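Local coordinates for high-affinity zinc uptake system protein znuA (Streptococcus suis, PDB 3MFQ) that binds a zinc ion in a cleft between two lobes and probably delivers metal to an ABC transporter for uptake, at residues D146-W151 and D268-N273; E139-Q144 and D264-M269; K154-I159 and Y180-Y185. All coordinates share one frame; numbering follows the deposited sequence.

Contact 1. Residues D146-W151 and D268-N273; sequences DDLHAW and DMYKHN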
loop_
_atom_site.group_PDB
_atom_site.type_symbol
_atom_site.label_atom_id
_atom_site.label_comp_id
_atom_site.label_asym_id
_atom_site.label_seq_id
_atom_site.Cartn_x
_atom_site.Cartn_y
_atom_site.Cartn_z
ATOM N N ASP A 146 3.490 16.450 2.922
ATOM C CA ASP A 146 4.745 16.964 3.465
ATOM C C ASP A 146 4.739 16.901 4.990
ATOM O O ASP A 146 5.635 16.319 5.604
ATOM C CB ASP A 146 4.977 18.406 3.010
ATOM C CG ASP A 146 5.110 18.530 1.507
ATOM O OD1 ASP A 146 4.902 19.641 0.977
ATOM O OD2 ASP A 146 5.420 17.515 0.852
ATOM N N ASP A 147 3.725 17.513 5.593
ATOM C CA ASP A 147 3.566 17.504 7.042
ATOM C C ASP A 147 3.544 16.071 7.557
ATOM O O ASP A 147 4.115 15.766 8.604
ATOM C CB ASP A 147 2.273 18.220 7.441
ATOM C CG ASP A 147 2.205 19.642 6.912
ATOM O OD1 ASP A 147 1.103 20.227 6.923
ATOM O OD2 ASP A 147 3.250 20.175 6.482
ATOM N N LEU A 148 2.879 15.196 6.807
ATOM C CA LEU A 148 2.776 13.787 7.167
ATOM C C LEU A 148 4.146 13.129 7.302
ATOM O O LEU A 148 4.400 12.404 8.263
ATOM C CB LEU A 148 1.934 13.037 6.134
ATOM C CG LEU A 148 1.847 11.520 6.316
ATOM C CD1 LEU A 148 1.297 11.169 7.690
ATOM C CD2 LEU A 148 1.001 10.887 5.218
ATOM N N HIS A 149 5.024 13.381 6.337
ATOM C CA HIS A 149 6.355 12.789 6.352
ATOM C C HIS A 149 7.112 13.190 7.611
ATOM O O HIS A 149 7.840 12.385 8.192
ATOM C CB HIS A 149 7.147 13.190 5.108
ATOM C CG HIS A 149 8.479 12.513 4.998
ATOM N ND1 HIS A 149 8.682 11.392 4.221
ATOM C CD2 HIS A 149 9.673 12.794 5.570
ATOM C CE1 HIS A 149 9.944 11.013 4.318
ATOM N NE2 HIS A 149 10.567 11.848 5.132
ATOM N N ALA A 150 6.935 14.437 8.032
ATOM C CA ALA A 150 7.573 14.930 9.246
ATOM C C ALA A 150 6.979 14.250 10.473
ATOM O O ALA A 150 7.682 13.979 11.445
ATOM C CB ALA A 150 7.426 16.437 9.347
ATOM N N TRP A 151 5.681 13.973 10.418
ATOM C CA TRP A 151 4.979 13.325 11.518
ATOM C C TRP A 151 5.491 11.908 11.727
ATOM O O TRP A 151 5.774 11.499 12.853
ATOM C CB TRP A 151 3.477 13.299 11.239
ATOM C CG TRP A 151 2.654 12.708 12.344
ATOM C CD1 TRP A 151 2.084 13.377 13.389
ATOM C CD2 TRP A 151 2.296 11.331 12.509
ATOM N NE1 TRP A 151 1.399 12.502 14.196
ATOM C CE2 TRP A 151 1.514 11.239 13.678
ATOM C CE3 TRP A 151 2.564 10.166 11.784
ATOM C CZ2 TRP A 151 0.997 10.030 14.137
ATOM C CZ3 TRP A 151 2.050 8.968 12.241
ATOM C CH2 TRP A 151 1.276 8.909 13.406
ATOM N N ASP A 268 -4.614 8.942 7.118
ATOM C CA ASP A 268 -5.066 8.302 8.348
ATOM C C ASP A 268 -4.625 6.844 8.397
ATOM O O ASP A 268 -4.180 6.355 9.433
ATOM C CB ASP A 268 -6.583 8.420 8.496
ATOM C CG ASP A 268 -7.029 9.841 8.789
ATOM O OD1 ASP A 268 -6.161 10.687 9.092
ATOM O OD2 ASP A 268 -8.245 10.114 8.718
ATOM N N MET A 269 -4.743 6.154 7.269
ATOM C CA MET A 269 -4.253 4.789 7.166
ATOM C C MET A 269 -2.772 4.757 7.512
ATOM O O MET A 269 -2.284 3.812 8.123
ATOM C CB MET A 269 -4.479 4.243 5.756
ATOM C CG MET A 269 -3.841 2.887 5.493
ATOM S SD MET A 269 -2.083 2.981 5.097
ATOM C CE MET A 269 -2.134 3.831 3.522
ATOM N N TYR A 270 -2.062 5.805 7.118
ATOM C CA TYR A 270 -0.631 5.892 7.363
ATOM C C TYR A 270 -0.337 6.038 8.849
ATOM O O TYR A 270 0.473 5.298 9.412
ATOM C CB TYR A 270 -0.052 7.089 6.621
ATOM C CG TYR A 270 1.294 6.832 6.005
ATOM C CD1 TYR A 270 2.398 6.553 6.795
ATOM C CD2 TYR A 270 1.466 6.878 4.627
ATOM C CE1 TYR A 270 3.626 6.321 6.234
ATOM C CE2 TYR A 270 2.700 6.648 4.058
ATOM C CZ TYR A 270 3.777 6.369 4.867
ATOM O OH TYR A 270 5.017 6.137 4.319
ATOM N N LYS A 271 -0.992 7.010 9.474
ATOM C CA LYS A 271 -0.803 7.264 10.894
ATOM C C LYS A 271 -1.145 6.018 11.692
ATOM O O LYS A 271 -0.408 5.626 12.595
ATOM C CB LYS A 271 -1.673 8.436 11.351
ATOM C CG LYS A 271 -1.330 9.762 10.693
ATOM C CD LYS A 271 -2.215 10.881 11.221
ATOM C CE LYS A 271 -1.878 12.207 10.562
ATOM N NZ LYS A 271 -2.742 13.309 11.065
ATOM N N HIS A 272 -2.268 5.398 11.349
ATOM C CA HIS A 272 -2.694 4.162 11.992
ATOM C C HIS A 272 -1.580 3.123 11.979
ATOM O O HIS A 272 -1.259 2.526 13.008
ATOM C CB HIS A 272 -3.933 3.604 11.295
ATOM C CG HIS A 272 -4.298 2.219 11.731
ATOM N ND1 HIS A 272 -5.213 1.972 12.732
ATOM C CD2 HIS A 272 -3.872 1.009 11.302
ATOM C CE1 HIS A 272 -5.335 0.667 12.901
ATOM N NE2 HIS A 272 -4.531 0.060 12.045
ATOM N N ASN A 273 -0.995 2.907 10.806
ATOM C CA ASN A 273 0.104 1.964 10.674
ATOM C C ASN A 273 1.272 2.341 11.576
ATOM O O ASN A 273 1.790 1.509 12.319
ATOM C CB ASN A 273 0.559 1.870 9.217
ATOM C CG ASN A 273 -0.383 1.040 8.364
ATOM O OD1 ASN A 273 -1.407 0.552 8.841
ATOM N ND2 ASN A 273 -0.034 0.869 7.094
#
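W151 lays one face of its indole over the side chain of K271, and this crossing, at about a right angle, carries much of the contact. K271 CG stands 3.9 Å from the centroid of the six-membered ring of W151, 14° off the ring normal, so the pair meets the geometry of a CH-pi contact. The CG is displaced toward the rim of the ring, beside CZ3 and CH2. That rim also reaches the root of the lysine: W151 CZ3 comes to 3.6 Å from K271 CA, with K271 CB equally near CH2. With its chain extended beyond CG, K271 runs on along the indole face and brings NZ over the five-membered ring, 5.3 Å from the centroid. At this range the cation-pi term is at most a weak attraction. The indole gets there because CG of W151 is anti to the backbone N (chi1 -177°), which sends the ring outward toward helix 266-281.

One helical turn earlier, L148 fills the space beside this pair. Its two methyls divide the work: CD2 meets the ring of Y270 obliquely, 4.1 Å from Y270 CD2, while CD1 lies 4.2 Å from K271 CG. L148 and Y270 both also touch I109 of helix 109-123, which extends the apolar layer, and W151 continues onto V274 and K275.

No hydrogen bond crosses between the segments; they are joined by packing, with the weak cation-pi term beside it. The axes of the two segments, 146-151 and 268-273, run in the same direction, 3° from parallel, at a closest approach of 11.0 Å. The long helix 131-156 is consistent with the lobe-spanning helix of the metal-binding solute-binding proteins; here the C-terminal helix packs along it.

Contact 2. Residues E139-Q144 and D264-M269; sequences EKYQAQ and DTFIDM
The first turn of helix 266-281, capped by T265, is the element that Y141 and Q144 of helix 131-156 meet here, through F266 and I267. The cap is seen in T265 OG1, which accepts from D268 N at 3.4 Å, a weak bond. Y141 and I267 approach from opposite directions, and I267 CD1 comes to 3.7 Å from Y141 CE1, placed obliquely to the phenol. The same methyl touches Q144 CB at 3.9 Å, so it rests against two residues of the long helix. Within that helix, Q144 NE2 lies at the edge of the Y141 ring, in its plane. With CG anti to the backbone N (chi1 -172°), Y141 reaches across until its OH is 3.5 Å from F266 CD2, the two side chains crossing at about a right angle.

A water accepts from I267 N at 3.2 Å. It lies 2.5 Å from Y141 OH, too short to trust at this resolution, so a bridge between the two is doubtful. F266 N donates to D18 OD2, a further bond at the helix start. Y141 also rests on D18 and Q22 of helix 14-24 and on Y112 and V116 of helix 109-123; F266 stacks on Y112 and touches L145, which places this contact where helices 14-24, 109-123, 131-156 and 266-281 converge.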
loop_
_atom_site.group_PDB
_atom_site.type_symbol
_atom_site.label_atom_id
_atom_site.label_comp_id
_atom_site.label_asym_id
_atom_site.label_seq_id
_atom_site.Cartn_x
_atom_site.Cartn_y
_atom_site.Cartn_z
ATOM N N GLU A 139 -2.235 21.314 -4.294
ATOM C CA GLU A 139 -1.197 21.934 -3.481
ATOM C C GLU A 139 -1.452 21.721 -1.992
ATOM O O GLU A 139 -0.524 21.455 -1.230
ATOM C CB GLU A 139 -1.080 23.425 -3.793
ATOM C CG GLU A 139 -0.626 23.726 -5.206
ATOM C CD GLU A 139 -0.105 25.140 -5.351
ATOM O OE1 GLU A 139 0.020 25.836 -4.320
ATOM O OE2 GLU A 139 0.186 25.555 -6.492
ATOM N N LYS A 140 -2.713 21.832 -1.585
ATOM C CA LYS A 140 -3.079 21.651 -0.186
ATOM C C LYS A 140 -2.828 20.221 0.287
ATOM O O LYS A 140 -2.467 19.998 1.441
ATOM C CB LYS A 140 -4.542 22.026 0.045
ATOM C CG LYS A 140 -5.010 21.797 1.472
ATOM C CD LYS A 140 -6.494 22.085 1.628
ATOM C CE LYS A 140 -6.963 21.795 3.045
ATOM N NZ LYS A 140 -8.401 22.133 3.232
ATOM N N TYR A 141 -3.019 19.253 -0.603
ATOM C CA TYR A 141 -2.802 17.855 -0.245
ATOM C C TYR A 141 -1.321 17.492 -0.309
ATOM O O TYR A 141 -0.838 16.684 0.484
ATOM C CB TYR A 141 -3.630 16.921 -1.132
ATOM C CG TYR A 141 -3.599 15.471 -0.691
ATOM C CD1 TYR A 141 -3.998 15.105 0.589
ATOM C CD2 TYR A 141 -3.182 14.467 -1.555
ATOM C CE1 TYR A 141 -3.974 13.782 0.997
ATOM C CE2 TYR A 141 -3.154 13.142 -1.156
ATOM C CZ TYR A 141 -3.552 12.806 0.120
ATOM O OH TYR A 141 -3.526 11.489 0.514
ATOM N N GLN A 142 -0.600 18.090 -1.251
ATOM C CA GLN A 142 0.842 17.896 -1.324
ATOM C C GLN A 142 1.481 18.330 -0.012
ATOM O O GLN A 142 2.320 17.625 0.548
ATOM C CB GLN A 142 1.443 18.687 -2.486
ATOM C CG GLN A 142 1.099 18.148 -3.864
ATOM C CD GLN A 142 1.799 16.839 -4.184
ATOM O OE1 GLN A 142 1.805 16.393 -5.332
ATOM N NE2 GLN A 142 2.395 16.219 -3.173
ATOM N N ALA A 143 1.068 19.495 0.473
ATOM C CA ALA A 143 1.581 20.033 1.725
ATOM C C ALA A 143 1.201 19.139 2.896
ATOM O O ALA A 143 1.974 18.981 3.838
ATOM C CB ALA A 143 1.068 21.440 1.946
ATOM N N GLN A 144 0.004 18.566 2.839
ATOM C CA GLN A 144 -0.451 17.659 3.885
ATOM C C GLN A 144 0.398 16.399 3.896
ATOM O O GLN A 144 0.667 15.829 4.954
ATOM C CB GLN A 144 -1.925 17.303 3.693
ATOM C CG GLN A 144 -2.877 18.442 3.994
ATOM C CD GLN A 144 -4.324 18.052 3.794
ATOM O OE1 GLN A 144 -5.233 18.827 4.081
ATOM N NE2 GLN A 144 -4.545 16.840 3.300
ATOM N N ASP A 264 -9.629 5.007 7.083
ATOM C CA ASP A 264 -10.486 5.587 6.053
ATOM C C ASP A 264 -9.702 6.184 4.889
ATOM O O ASP A 264 -9.749 5.674 3.771
ATOM C CB ASP A 264 -11.380 6.662 6.674
ATOM C CG ASP A 264 -12.291 7.316 5.665
ATOM O OD1 ASP A 264 -12.778 6.608 4.758
ATOM O OD2 ASP A 264 -12.523 8.537 5.786
ATOM N N THR A 265 -8.990 7.272 5.155
ATOM C CA THR A 265 -8.224 7.949 4.120
ATOM C C THR A 265 -6.775 7.488 4.143
ATOM O O THR A 265 -6.372 6.719 5.016
ATOM C CB THR A 265 -8.270 9.477 4.290
ATOM O OG1 THR A 265 -7.469 9.860 5.413
ATOM C CG2 THR A 265 -9.701 9.944 4.507
ATOM N N PHE A 266 -5.995 7.967 3.181
ATOM C CA PHE A 266 -4.605 7.549 3.038
ATOM C C PHE A 266 -3.743 8.002 4.208
ATOM O O PHE A 266 -3.054 7.196 4.830
ATOM C CB PHE A 266 -4.022 8.070 1.724
ATOM C CG PHE A 266 -2.543 7.863 1.597
ATOM C CD1 PHE A 266 -2.034 6.649 1.173
ATOM C CD2 PHE A 266 -1.661 8.883 1.911
ATOM C CE1 PHE A 266 -0.670 6.455 1.060
ATOM C CE2 PHE A 266 -0.297 8.698 1.801
ATOM C CZ PHE A 266 0.201 7.481 1.375
ATOM N N ILE A 267 -3.782 9.296 4.503
ATOM C CA ILE A 267 -2.971 9.850 5.578
ATOM C C ILE A 267 -3.331 9.223 6.919
ATOM O O ILE A 267 -2.461 8.996 7.757
ATOM C CB ILE A 267 -3.113 11.379 5.668
ATOM C CG1 ILE A 267 -2.618 12.036 4.380
ATOM C CG2 ILE A 267 -2.343 11.916 6.862
ATOM C CD1 ILE A 267 -2.646 13.545 4.417
ATOM N N ASP A 268 -4.614 8.942 7.118
ATOM C CA ASP A 268 -5.066 8.302 8.348
ATOM C C ASP A 268 -4.625 6.844 8.397
ATOM O O ASP A 268 -4.180 6.355 9.433
ATOM C CB ASP A 268 -6.583 8.420 8.496
ATOM C CG ASP A 268 -7.029 9.841 8.789
ATOM O OD1 ASP A 268 -6.161 10.687 9.092
ATOM O OD2 ASP A 268 -8.245 10.114 8.718
ATOM N N MET A 269 -4.743 6.154 7.269
ATOM C CA MET A 269 -4.253 4.789 7.166
ATOM C C MET A 269 -2.772 4.757 7.512
ATOM O O MET A 269 -2.284 3.812 8.123
ATOM C CB MET A 269 -4.479 4.243 5.756
ATOM C CG MET A 269 -3.841 2.887 5.493
ATOM S SD MET A 269 -2.083 2.981 5.097
ATOM C CE MET A 269 -2.134 3.831 3.522
HETATM O O HOH W 1 -5.237 10.985 2.252
#

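Contact 3. Residues K154-I159 and Y180-Y185; sequences KELSVI and YDFTLY
The ring of F182 receives I159 CD1 at its edge, near the ring plane, and L156 CG obliquely, while the ring of Y180 is met obliquely by L156 CD2. Neither aromatic group presents a squarely covered face to residues 154-159. The closest of these approaches is at the root of the tyrosine, where L156 CD2 lies 3.7 Å from Y180 CB and almost as near to CG; the two side chains cross at about a right angle. On F182 the atoms far from CB do the touching: CE1 is 4.1 Å from L156 CG, and CZ is 4.2 Å from I159 CD1. L156 is therefore the shared piece, with its CD2 methyl on Y180 and its branch point on F182.

I159 joins it through a type I beta turn from L156 to I159, closed by I159 N to L156 O at 2.8 Å. The turn brings both residues to the same side in the chain that follows the long helix. I159 CG1 is anti to the carbonyl carbon (chi1 -60°), which carries CD1 to the F182 ring edge. S157 OG donates to K154 O at 2.8 Å from above the carbonyl plane, 38° out of it, tying the turn back to the helix. L156 also packs on F176 and V274, I159 on L281, and F182 on A177, so helices 174-179 and 266-281 also border the group.

All four touching residues are buried, and no hydrogen bond or charge pair runs between the segments. Attachment of residues 154-159 to the chain entering strand 183-185 thus rests on dispersion and on the burial of apolar surface, whereas the directional bonds near it shape the turn itself.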
loop_
_atom_site.group_PDB
_atom_site.type_symbol
_atom_site.label_atom_id
_atom_site.label_comp_id
_atom_site.label_asym_id
_atom_site.label_seq_id
_atom_site.Cartn_x
_atom_site.Cartn_y
_atom_site.Cartn_z
ATOM N N LYS A 154 9.183 11.969 13.253
ATOM C CA LYS A 154 9.169 12.258 14.681
ATOM C C LYS A 154 8.545 11.098 15.443
ATOM O O LYS A 154 8.971 10.764 16.547
ATOM C CB LYS A 154 8.402 13.556 14.960
ATOM C CG LYS A 154 8.276 13.911 16.439
ATOM C CD LYS A 154 7.842 15.361 16.637
ATOM C CE LYS A 154 8.890 16.339 16.114
ATOM N NZ LYS A 154 8.364 17.732 16.006
ATOM N N GLU A 155 7.540 10.478 14.837
ATOM C CA GLU A 155 6.813 9.394 15.481
ATOM C C GLU A 155 7.679 8.142 15.608
ATOM O O GLU A 155 7.688 7.483 16.648
ATOM C CB GLU A 155 5.533 9.083 14.701
ATOM C CG GLU A 155 4.467 8.355 15.506
ATOM C CD GLU A 155 3.728 9.264 16.471
ATOM O OE1 GLU A 155 3.918 10.496 16.402
ATOM O OE2 GLU A 155 2.951 8.743 17.298
ATOM N N LEU A 156 8.413 7.824 14.547
ATOM C CA LEU A 156 9.249 6.626 14.510
ATOM C C LEU A 156 10.533 6.771 15.317
ATOM O O LEU A 156 11.090 5.781 15.793
ATOM C CB LEU A 156 9.593 6.271 13.063
ATOM C CG LEU A 156 8.728 5.215 12.375
ATOM C CD1 LEU A 156 7.293 5.277 12.861
ATOM C CD2 LEU A 156 8.804 5.369 10.864
ATOM N N SER A 157 10.998 8.008 15.464
ATOM C CA SER A 157 12.268 8.290 16.127
ATOM C C SER A 157 12.306 7.772 17.559
ATOM O O SER A 157 13.334 7.854 18.227
ATOM C CB SER A 157 12.546 9.792 16.127
ATOM O OG SER A 157 11.679 10.462 17.025
ATOM N N VAL A 158 11.182 7.247 18.029
ATOM C CA VAL A 158 11.092 6.750 19.393
ATOM C C VAL A 158 11.433 5.263 19.471
ATOM O O VAL A 158 11.551 4.701 20.560
ATOM C CB VAL A 158 9.691 6.992 19.985
ATOM C CG1 VAL A 158 8.867 5.710 19.959
ATOM C CG2 VAL A 158 9.800 7.534 21.403
ATOM N N ILE A 159 11.596 4.630 18.313
ATOM C CA ILE A 159 11.907 3.203 18.260
ATOM C C ILE A 159 13.409 2.954 18.135
ATOM O O ILE A 159 14.048 3.441 17.202
ATOM C CB ILE A 159 11.169 2.502 17.102
ATOM C CG1 ILE A 159 9.657 2.653 17.269
ATOM C CG2 ILE A 159 11.551 1.034 17.037
ATOM C CD1 ILE A 159 8.856 2.004 16.168
ATOM N N TYR A 180 12.700 5.142 6.259
ATOM C CA TYR A 180 12.921 5.432 7.672
ATOM C C TYR A 180 13.859 4.451 8.344
ATOM O O TYR A 180 13.589 3.978 9.443
ATOM C CB TYR A 180 11.587 5.457 8.411
ATOM C CG TYR A 180 10.544 6.222 7.650
ATOM C CD1 TYR A 180 10.375 7.583 7.843
ATOM C CD2 TYR A 180 9.753 5.588 6.709
ATOM C CE1 TYR A 180 9.429 8.288 7.132
ATOM C CE2 TYR A 180 8.811 6.275 5.995
ATOM C CZ TYR A 180 8.648 7.628 6.207
ATOM O OH TYR A 180 7.704 8.326 5.497
ATOM N N ASP A 181 14.966 4.151 7.680
ATOM C CA ASP A 181 15.991 3.301 8.262
ATOM C C ASP A 181 15.378 2.105 8.983
ATOM O O ASP A 181 15.555 1.936 10.192
ATOM C CB ASP A 181 16.845 4.108 9.236
ATOM C CG ASP A 181 18.069 3.353 9.697
ATOM O OD1 ASP A 181 18.721 2.701 8.853
ATOM O OD2 ASP A 181 18.381 3.417 10.902
ATOM N N PHE A 182 14.654 1.279 8.234
ATOM C CA PHE A 182 14.011 0.100 8.796
ATOM C C PHE A 182 14.384 -1.169 8.043
ATOM O O PHE A 182 14.807 -1.118 6.891
ATOM C CB PHE A 182 12.497 0.267 8.786
ATOM C CG PHE A 182 11.906 0.491 10.141
ATOM C CD1 PHE A 182 11.790 1.770 10.656
ATOM C CD2 PHE A 182 11.466 -0.576 10.900
ATOM C CE1 PHE A 182 11.246 1.979 11.903
ATOM C CE2 PHE A 182 10.921 -0.376 12.149
ATOM C CZ PHE A 182 10.811 0.904 12.652
ATOM N N THR A 183 14.212 -2.307 8.709
ATOM C CA THR A 183 14.459 -3.609 8.100
ATOM C C THR A 183 13.180 -4.436 8.106
ATOM O O THR A 183 12.561 -4.622 9.154
ATOM C CB THR A 183 15.557 -4.383 8.851
ATOM O OG1 THR A 183 16.803 -3.685 8.731
ATOM C CG2 THR A 183 15.708 -5.780 8.279
ATOM N N LEU A 184 12.790 -4.934 6.937
ATOM C CA LEU A 184 11.550 -5.695 6.803
ATOM C C LEU A 184 11.782 -7.153 6.426
ATOM O O LEU A 184 12.527 -7.457 5.492
ATOM C CB LEU A 184 10.628 -5.046 5.767
ATOM C CG LEU A 184 9.433 -5.893 5.314
ATOM C CD1 LEU A 184 8.414 -6.033 6.435
ATOM C CD2 LEU A 184 8.785 -5.301 4.072
ATOM N N TYR A 185 11.132 -8.051 7.158
ATOM C CA TYR A 185 11.114 -9.463 6.802
ATOM C C TYR A 185 9.679 -9.900 6.536
ATOM O O TYR A 185 8.744 -9.397 7.160
ATOM C CB TYR A 185 11.720 -10.319 7.913
ATOM C CG TYR A 185 13.159 -9.990 8.235
ATOM C CD1 TYR A 185 13.546 -9.678 9.528
ATOM C CD2 TYR A 185 14.126 -9.989 7.243
ATOM C CE1 TYR A 185 14.858 -9.378 9.827
ATOM C CE2 TYR A 185 15.441 -9.689 7.532
ATOM C CZ TYR A 185 15.800 -9.384 8.825
ATOM O OH TYR A 185 17.108 -9.084 9.116
#

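Overall arrangement
Contacts 1 and 2 join the same two helices, 131-156 and 266-281, with centres 8 Å apart; they meet directly where L148 CD1 lies 3.8 Å from I267 CG2. Both are partly buried, but contact 2, at the capped helix start, adds a water near the Y141 hydroxyl, a bridge that is doubtful in the model, while contact 1 sets a buried leucine beside a lysine lying over an indole. Contact 3, wholly buried and purely apolar, takes the far end of helix 131-156 to the lead-in of strand 183-185. It touches contact 1 through Y180, beside H149 and Y270, but not contact 2, whose nearest atoms are about 9 Å away.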